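Local atomic coordinates of putative uncharacterized protein tcp24 (Actinoplanes teichomyceticus, PDB entry 4Q38), a protein that transfers a long fatty acyl chain from acyl-CoA to the amino sugar of teicoplanin-type glycopeptide antibiotics, using a GNAT-like domain that binds the coenzyme A. Residues D255-E260 against R326-R331; R245-S250 against G333-P338. All blocks are in the same frame, centred on the assembly; numbering follows the deposited sequence. Where two conformers were deposited one is given.

Contact 1 (D255-E260 against R326-R331); sequences DPQLEE and RHWHMR
Asp255, which opens an Asx turn at the start of the 3-10 segment 256-260 of the GNAT-like domain, also binds the backbone of His329 in the loop before strand 331-336. The two carboxylate oxygens of Asp255 divide the work. OD1 accepts from Gln257 N within its own turn, while OD2 takes the backbone N of His329 at 2.9 Å and 169°, a straight bond that reaches the oxygen from 39° above the carboxylate plane. CG of Asp255 stands anti to the backbone N (chi1 -172°), which carries OD2 over to the other loop. Water 1 donates to Asp255 OD1 and accepts from Arg331 NH1, whose guanidinium also forms a salt bridge with Asp279. Beside this polar group, Leu258 CD2 packs on Trp328 CZ3 at 3.5 Å, their side chains crossing at about a right angle. At the outer end Arg326 grips Glu260 end-on: NH1 meets OE1 at 2.7 Å and NH2 meets OE2 at 3.0 Å, both oxygens lying close to the guanidinium plane and used on their syn sides. Two bonds to two separate atoms restrict rotation of the guanidinium, whereas the buried Asp255 carboxylate, holding two backbone N-H groups and a water, is probably stabilised as the anion.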
loop_
_atom_site.group_PDB
_atom_site.type_symbol
_atom_site.label_atom_id
_atom_site.label_comp_id
_atom_site.label_asym_id
_atom_site.label_seq_id
_atom_site.Cartn_x
_atom_site.Cartn_y
_atom_site.Cartn_z
ATOM N N ASP A 255 6.254 -13.084 13.936
ATOM C CA ASP A 255 6.117 -13.269 15.384
ATOM C C ASP A 255 6.170 -14.755 15.748
ATOM O O ASP A 255 5.257 -15.503 15.417
ATOM C CB ASP A 255 4.801 -12.670 15.870
ATOM C CG ASP A 255 4.682 -12.643 17.401
ATOM O OD1 ASP A 255 5.468 -13.325 18.102
ATOM O OD2 ASP A 255 3.794 -11.921 17.897
ATOM N N PRO A 256 7.242 -15.186 16.426
ATOM C CA PRO A 256 7.366 -16.616 16.790
ATOM C C PRO A 256 6.259 -17.122 17.720
ATOM O O PRO A 256 6.086 -18.329 17.863
ATOM C CB PRO A 256 8.723 -16.687 17.504
ATOM C CG PRO A 256 9.432 -15.432 17.139
ATOM C CD PRO A 256 8.368 -14.392 16.944
ATOM N N GLN A 257 5.496 -16.216 18.326
ATOM C CA GLN A 257 4.349 -16.619 19.148
ATOM C C GLN A 257 3.277 -17.374 18.368
ATOM O O GLN A 257 2.468 -18.072 18.963
ATOM C CB GLN A 257 3.715 -15.416 19.825
ATOM C CG GLN A 257 4.570 -14.771 20.900
ATOM C CD GLN A 257 3.884 -13.549 21.476
ATOM O OE1 GLN A 257 3.618 -12.578 20.757
ATOM N NE2 GLN A 257 3.576 -13.593 22.766
ATOM N N LEU A 258 3.266 -17.219 17.041
ATOM C CA LEU A 258 2.322 -17.933 16.182
ATOM C C LEU A 258 2.501 -19.446 16.266
ATOM O O LEU A 258 1.561 -20.204 16.021
ATOM C CB LEU A 258 2.481 -17.487 14.723
ATOM C CG LEU A 258 1.987 -16.086 14.386
ATOM C CD1 LEU A 258 2.529 -15.658 13.023
ATOM C CD2 LEU A 258 0.466 -16.034 14.431
ATOM N N GLU A 259 3.713 -19.873 16.606
ATOM C CA GLU A 259 4.055 -21.299 16.704
ATOM C C GLU A 259 3.246 -22.044 17.765
ATOM O O GLU A 259 3.046 -23.253 17.655
ATOM C CB GLU A 259 5.555 -21.466 16.953
ATOM C CG GLU A 259 6.419 -21.018 15.778
ATOM C CD GLU A 259 7.795 -20.512 16.195
ATOM O OE1 GLU A 259 8.380 -19.732 15.411
ATOM O OE2 GLU A 259 8.292 -20.873 17.296
ATOM N N GLU A 260 2.769 -21.312 18.769
ATOM C CA GLU A 260 1.846 -21.848 19.774
ATOM C C GLU A 260 0.513 -22.305 19.182
ATOM O O GLU A 260 -0.148 -23.178 19.743
ATOM C CB GLU A 260 1.555 -20.800 20.849
ATOM C CG GLU A 260 2.664 -20.637 21.877
ATOM C CD GLU A 260 2.217 -19.915 23.133
ATOM O OE1 GLU A 260 3.026 -19.133 23.667
ATOM O OE2 GLU A 260 1.070 -20.124 23.594
ATOM N N ARG A 326 -2.673 -11.587 26.393
ATOM C CA ARG A 326 -1.358 -11.577 25.758
ATOM C C ARG A 326 -1.343 -10.695 24.501
ATOM O O ARG A 326 -2.400 -10.285 24.021
ATOM C CB ARG A 326 -0.909 -13.016 25.477
ATOM C CG ARG A 326 -0.989 -13.904 26.720
ATOM C CD ARG A 326 -0.804 -15.369 26.384
ATOM N NE ARG A 326 0.555 -15.625 25.916
ATOM C CZ ARG A 326 0.951 -16.765 25.370
ATOM N NH1 ARG A 326 2.211 -16.897 24.970
ATOM N NH2 ARG A 326 0.092 -17.769 25.222
ATOM N N HIS A 327 -0.147 -10.390 23.993
ATOM C CA HIS A 327 0.017 -9.416 22.904
ATOM C C HIS A 327 0.815 -9.940 21.742
ATOM O O HIS A 327 1.739 -10.746 21.914
ATOM C CB HIS A 327 0.641 -8.117 23.416
ATOM C CG HIS A 327 -0.191 -7.415 24.468
ATOM N ND1 HIS A 327 0.248 -7.219 25.728
ATOM C CD2 HIS A 327 -1.475 -6.880 24.412
ATOM C CE1 HIS A 327 -0.705 -6.586 26.442
ATOM N NE2 HIS A 327 -1.760 -6.381 25.638
ATOM N N TRP A 328 0.450 -9.471 20.550
ATOM C CA TRP A 328 1.129 -9.816 19.303
ATOM C C TRP A 328 2.133 -8.754 18.959
ATOM O O TRP A 328 1.903 -7.574 19.224
ATOM C CB TRP A 328 0.115 -9.961 18.179
ATOM C CG TRP A 328 -0.842 -11.124 18.336
ATOM C CD1 TRP A 328 -2.190 -11.080 18.695
ATOM C CD2 TRP A 328 -0.551 -12.548 18.126
ATOM N NE1 TRP A 328 -2.735 -12.344 18.714
ATOM C CE2 TRP A 328 -1.802 -13.269 18.387
ATOM C CE3 TRP A 328 0.581 -13.273 17.756
ATOM C CZ2 TRP A 328 -1.892 -14.653 18.276
ATOM C CZ3 TRP A 328 0.481 -14.665 17.657
ATOM C CH2 TRP A 328 -0.728 -15.338 17.907
ATOM N N HIS A 329 3.254 -9.157 18.356
ATOM C CA HIS A 329 4.336 -8.225 18.058
ATOM C C HIS A 329 4.801 -8.319 16.640
ATOM O O HIS A 329 4.999 -9.416 16.106
ATOM C CB HIS A 329 5.530 -8.463 18.983
ATOM C CG HIS A 329 5.155 -8.607 20.437
ATOM N ND1 HIS A 329 4.537 -7.625 21.126
ATOM C CD2 HIS A 329 5.323 -9.671 21.327
ATOM C CE1 HIS A 329 4.314 -8.037 22.393
ATOM N NE2 HIS A 329 4.797 -9.289 22.515
ATOM N N MET A 330 4.994 -7.159 16.018
ATOM C CA MET A 330 5.681 -7.096 14.735
ATOM C C MET A 330 7.129 -7.491 14.959
ATOM O O MET A 330 7.766 -7.008 15.892
ATOM C CB MET A 330 5.634 -5.681 14.162
ATOM C CG MET A 330 6.205 -5.577 12.752
ATOM S SD MET A 330 6.335 -3.875 12.155
ATOM C CE MET A 330 7.802 -3.320 13.028
ATOM N N ARG A 331 7.652 -8.374 14.121
ATOM C CA ARG A 331 9.068 -8.721 14.225
ATOM C C ARG A 331 9.753 -8.413 12.905
ATOM O O ARG A 331 9.103 -8.362 11.858
ATOM C CB ARG A 331 9.266 -10.186 14.631
ATOM C CG ARG A 331 8.660 -10.571 15.986
ATOM C CD ARG A 331 9.281 -9.834 17.172
ATOM N NE ARG A 331 10.727 -10.033 17.295
ATOM C CZ ARG A 331 11.305 -11.060 17.918
ATOM N NH1 ARG A 331 10.573 -12.009 18.492
ATOM N NH2 ARG A 331 12.623 -11.139 17.960
HETATM O O HOH W 1 7.557 -12.096 19.554
#

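Contact 2 (R245-S250 against G333-P338); sequences RVAWGS and GFVKLP
Backbone hydrogen bonds join Ala247 to Val335 and Gly249 to Gly333, the hydrogen-bonded pairs of antiparallel strands 246-250 and 333-336, whose axes approach to 4.7 Å with 155° between their N-to-C directions. Ala247 N gives to Val335 O at 2.9 Å and Val335 N returns to Ala247 O at 3.0 Å; the glycine pair exchanges bonds likewise, and Leu337 N to Arg245 O prolongs the pattern past the strand end. Water 2 bridges there, donating to Arg245 O and Leu337 O and accepting from Arg245 NE. On the face bearing Val246, Trp248 and Phe334, in the conformers given, Phe334 CB touches Val246 CG1 and makes a CH-pi contact 3.9 Å from the centroid of the Trp248 six-membered ring, 13° off its normal. CG of Phe334 lies between the backbone N and carbonyl carbon, setting the ring beside Trp248, both side chains pointing the same way, an oblique pair with planes at 47°. On the other face, Ala247 CB touches Leu337 CD2 at 3.7 Å. Like-charged Lys336 NZ lies over one face of the Arg245 guanidinium, offset toward its rim, 3.7 Å from Arg245 NH2. Helix 221-238 packs against Val335 and Leu337, while strands 206-211 and 276-277 flank the pair.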
loop_
_atom_site.group_PDB
_atom_site.type_symbol
_atom_site.label_atom_id
_atom_site.label_comp_id
_atom_site.label_asym_id
_atom_site.label_seq_id
_atom_site.Cartn_x
_atom_site.Cartn_y
_atom_site.Cartn_z
ATOM N N ARG A 245 21.708 -7.081 -1.489
ATOM C CA ARG A 245 21.987 -8.520 -1.370
ATOM C C ARG A 245 21.011 -9.236 -0.446
ATOM O O ARG A 245 20.941 -10.472 -0.437
ATOM C CB ARG A 245 23.428 -8.743 -0.864
ATOM C CG ARG A 245 24.509 -8.236 -1.813
ATOM C CD ARG A 245 24.449 -8.937 -3.163
ATOM N NE ARG A 245 24.396 -10.387 -3.004
ATOM C CZ ARG A 245 25.437 -11.209 -3.134
ATOM N NH1 ARG A 245 26.640 -10.738 -3.456
ATOM N NH2 ARG A 245 25.267 -12.517 -2.956
ATOM N N VAL A 246 20.247 -8.462 0.327
ATOM C CA VAL A 246 19.389 -8.976 1.396
ATOM C C VAL A 246 17.957 -8.418 1.276
ATOM O O VAL A 246 17.791 -7.261 0.898
ATOM C CB VAL A 246 19.966 -8.546 2.770
ATOM C CG1 VAL A 246 19.091 -9.013 3.915
ATOM C CG2 VAL A 246 21.399 -9.051 2.954
ATOM N N ALA A 247 16.956 -9.218 1.642
ATOM C CA ALA A 247 15.589 -8.746 1.768
ATOM C C ALA A 247 15.276 -8.621 3.244
ATOM O O ALA A 247 15.624 -9.509 4.036
ATOM C CB ALA A 247 14.609 -9.706 1.097
ATOM N N TRP A 248 14.620 -7.516 3.600
ATOM C CA TRP A 248 14.173 -7.315 4.964
ATOM C C TRP A 248 12.677 -7.326 5.022
ATOM O O TRP A 248 11.994 -6.863 4.105
ATOM C CB TRP A 248 14.730 -6.016 5.529
ATOM C CG TRP A 248 16.213 -6.077 5.826
ATOM C CD1 TRP A 248 17.268 -5.942 4.924
ATOM C CD2 TRP A 248 16.854 -6.291 7.128
ATOM N NE1 TRP A 248 18.480 -6.049 5.563
ATOM C CE2 TRP A 248 18.300 -6.269 6.885
ATOM C CE3 TRP A 248 16.393 -6.501 8.420
ATOM C CZ2 TRP A 248 19.218 -6.435 7.908
ATOM C CZ3 TRP A 248 17.330 -6.670 9.439
ATOM C CH2 TRP A 248 18.709 -6.639 9.187
ATOM N N GLY A 249 12.149 -7.885 6.101
ATOM C CA GLY A 249 10.706 -7.891 6.320
ATOM C C GLY A 249 10.386 -7.484 7.743
ATOM O O GLY A 249 11.112 -7.853 8.666
ATOM N N SER A 250 9.328 -6.689 7.920
ATOM C CA SER A 250 8.764 -6.421 9.248
ATOM C C SER A 250 7.286 -6.787 9.183
ATOM O O SER A 250 6.561 -6.278 8.329
ATOM C CB SER A 250 8.904 -4.950 9.651
ATOM O OG SER A 250 10.256 -4.540 9.677
ATOM N N GLY A 333 13.192 -9.158 10.356
ATOM C CA GLY A 333 14.239 -10.097 10.017
ATOM C C GLY A 333 14.674 -9.942 8.582
ATOM O O GLY A 333 14.178 -9.068 7.859
ATOM N N PHE A 334 15.604 -10.801 8.173
ATOM C CA PHE A 334 16.133 -10.787 6.818
ATOM C C PHE A 334 16.295 -12.194 6.257
ATOM O O PHE A 334 16.353 -13.181 7.005
ATOM C CB PHE A 334 17.484 -10.058 6.764
ATOM C CG PHE A 334 18.629 -10.843 7.375
ATOM C CD1 PHE A 334 19.365 -11.750 6.611
ATOM C CD2 PHE A 334 18.968 -10.677 8.713
ATOM C CE1 PHE A 334 20.414 -12.475 7.174
ATOM C CE2 PHE A 334 20.024 -11.395 9.281
ATOM C CZ PHE A 334 20.745 -12.297 8.509
ATOM N N VAL A 335 16.364 -12.257 4.929
ATOM C CA VAL A 335 16.801 -13.439 4.201
ATOM C C VAL A 335 17.737 -12.962 3.097
ATOM O O VAL A 335 17.487 -11.942 2.462
ATOM C CB VAL A 335 15.617 -14.246 3.594
ATOM C CG1 VAL A 335 14.853 -14.994 4.678
ATOM C CG2 VAL A 335 14.663 -13.350 2.806
ATOM N N LYS A 336 18.828 -13.684 2.882
ATOM C CA LYS A 336 19.739 -13.374 1.785
ATOM C C LYS A 336 19.028 -13.633 0.463
ATOM O O LYS A 336 18.268 -14.597 0.344
ATOM C CB LYS A 336 21.013 -14.233 1.907
ATOM C CG LYS A 336 22.074 -13.995 0.839
ATOM C CD LYS A 336 23.047 -12.874 1.204
ATOM C CE LYS A 336 24.410 -13.117 0.557
ATOM N NZ LYS A 336 25.339 -11.954 0.685
ATOM N N LEU A 337 19.246 -12.766 -0.519
ATOM C CA LEU A 337 18.650 -12.957 -1.847
ATOM C C LEU A 337 19.388 -14.037 -2.627
ATOM O O LEU A 337 20.612 -13.966 -2.762
ATOM C CB LEU A 337 18.670 -11.654 -2.645
ATOM C CG LEU A 337 17.904 -10.477 -2.023
ATOM C CD1 LEU A 337 18.226 -9.184 -2.762
ATOM C CD2 LEU A 337 16.408 -10.736 -2.008
ATOM N N PRO A 338 18.650 -15.034 -3.162
ATOM C CA PRO A 338 19.348 -16.071 -3.934
ATOM C C PRO A 338 19.973 -15.483 -5.194
ATOM O O PRO A 338 19.535 -14.442 -5.693
ATOM C CB PRO A 338 18.238 -17.074 -4.293
ATOM C CG PRO A 338 16.954 -16.348 -4.074
ATOM C CD PRO A 338 17.206 -15.307 -3.022
ATOM O OXT PRO A 338 20.942 -16.015 -5.730
HETATM O O HOH W 2 22.356 -12.057 -2.197
#

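In the fold
Contacts 1 and 2 join the same two chain regions, with contact 1 nested inside the loop closed by contact 2. Strand 246-251 runs on toward the turn at 255-260, and 326-331 leads into strand 331-336; backbone hydrogen bonding between Ser251 and Arg331 continues the pairing between them. The centres of the two contacts are 20 Å apart, yet they touch where Met330 SD packs 3.7 Å from Ser250 CB. Of the two, only contact 2 touches a ligand, through Gly249 and Ser250 on the decanoylated glucosamine. In contact 1 the Leu258 side chain is about 7 Å from coenzyme A and about 8 Å from the acyl sugar, consistent with a second-shell position beside CoA-binding Trp252 and Ile268.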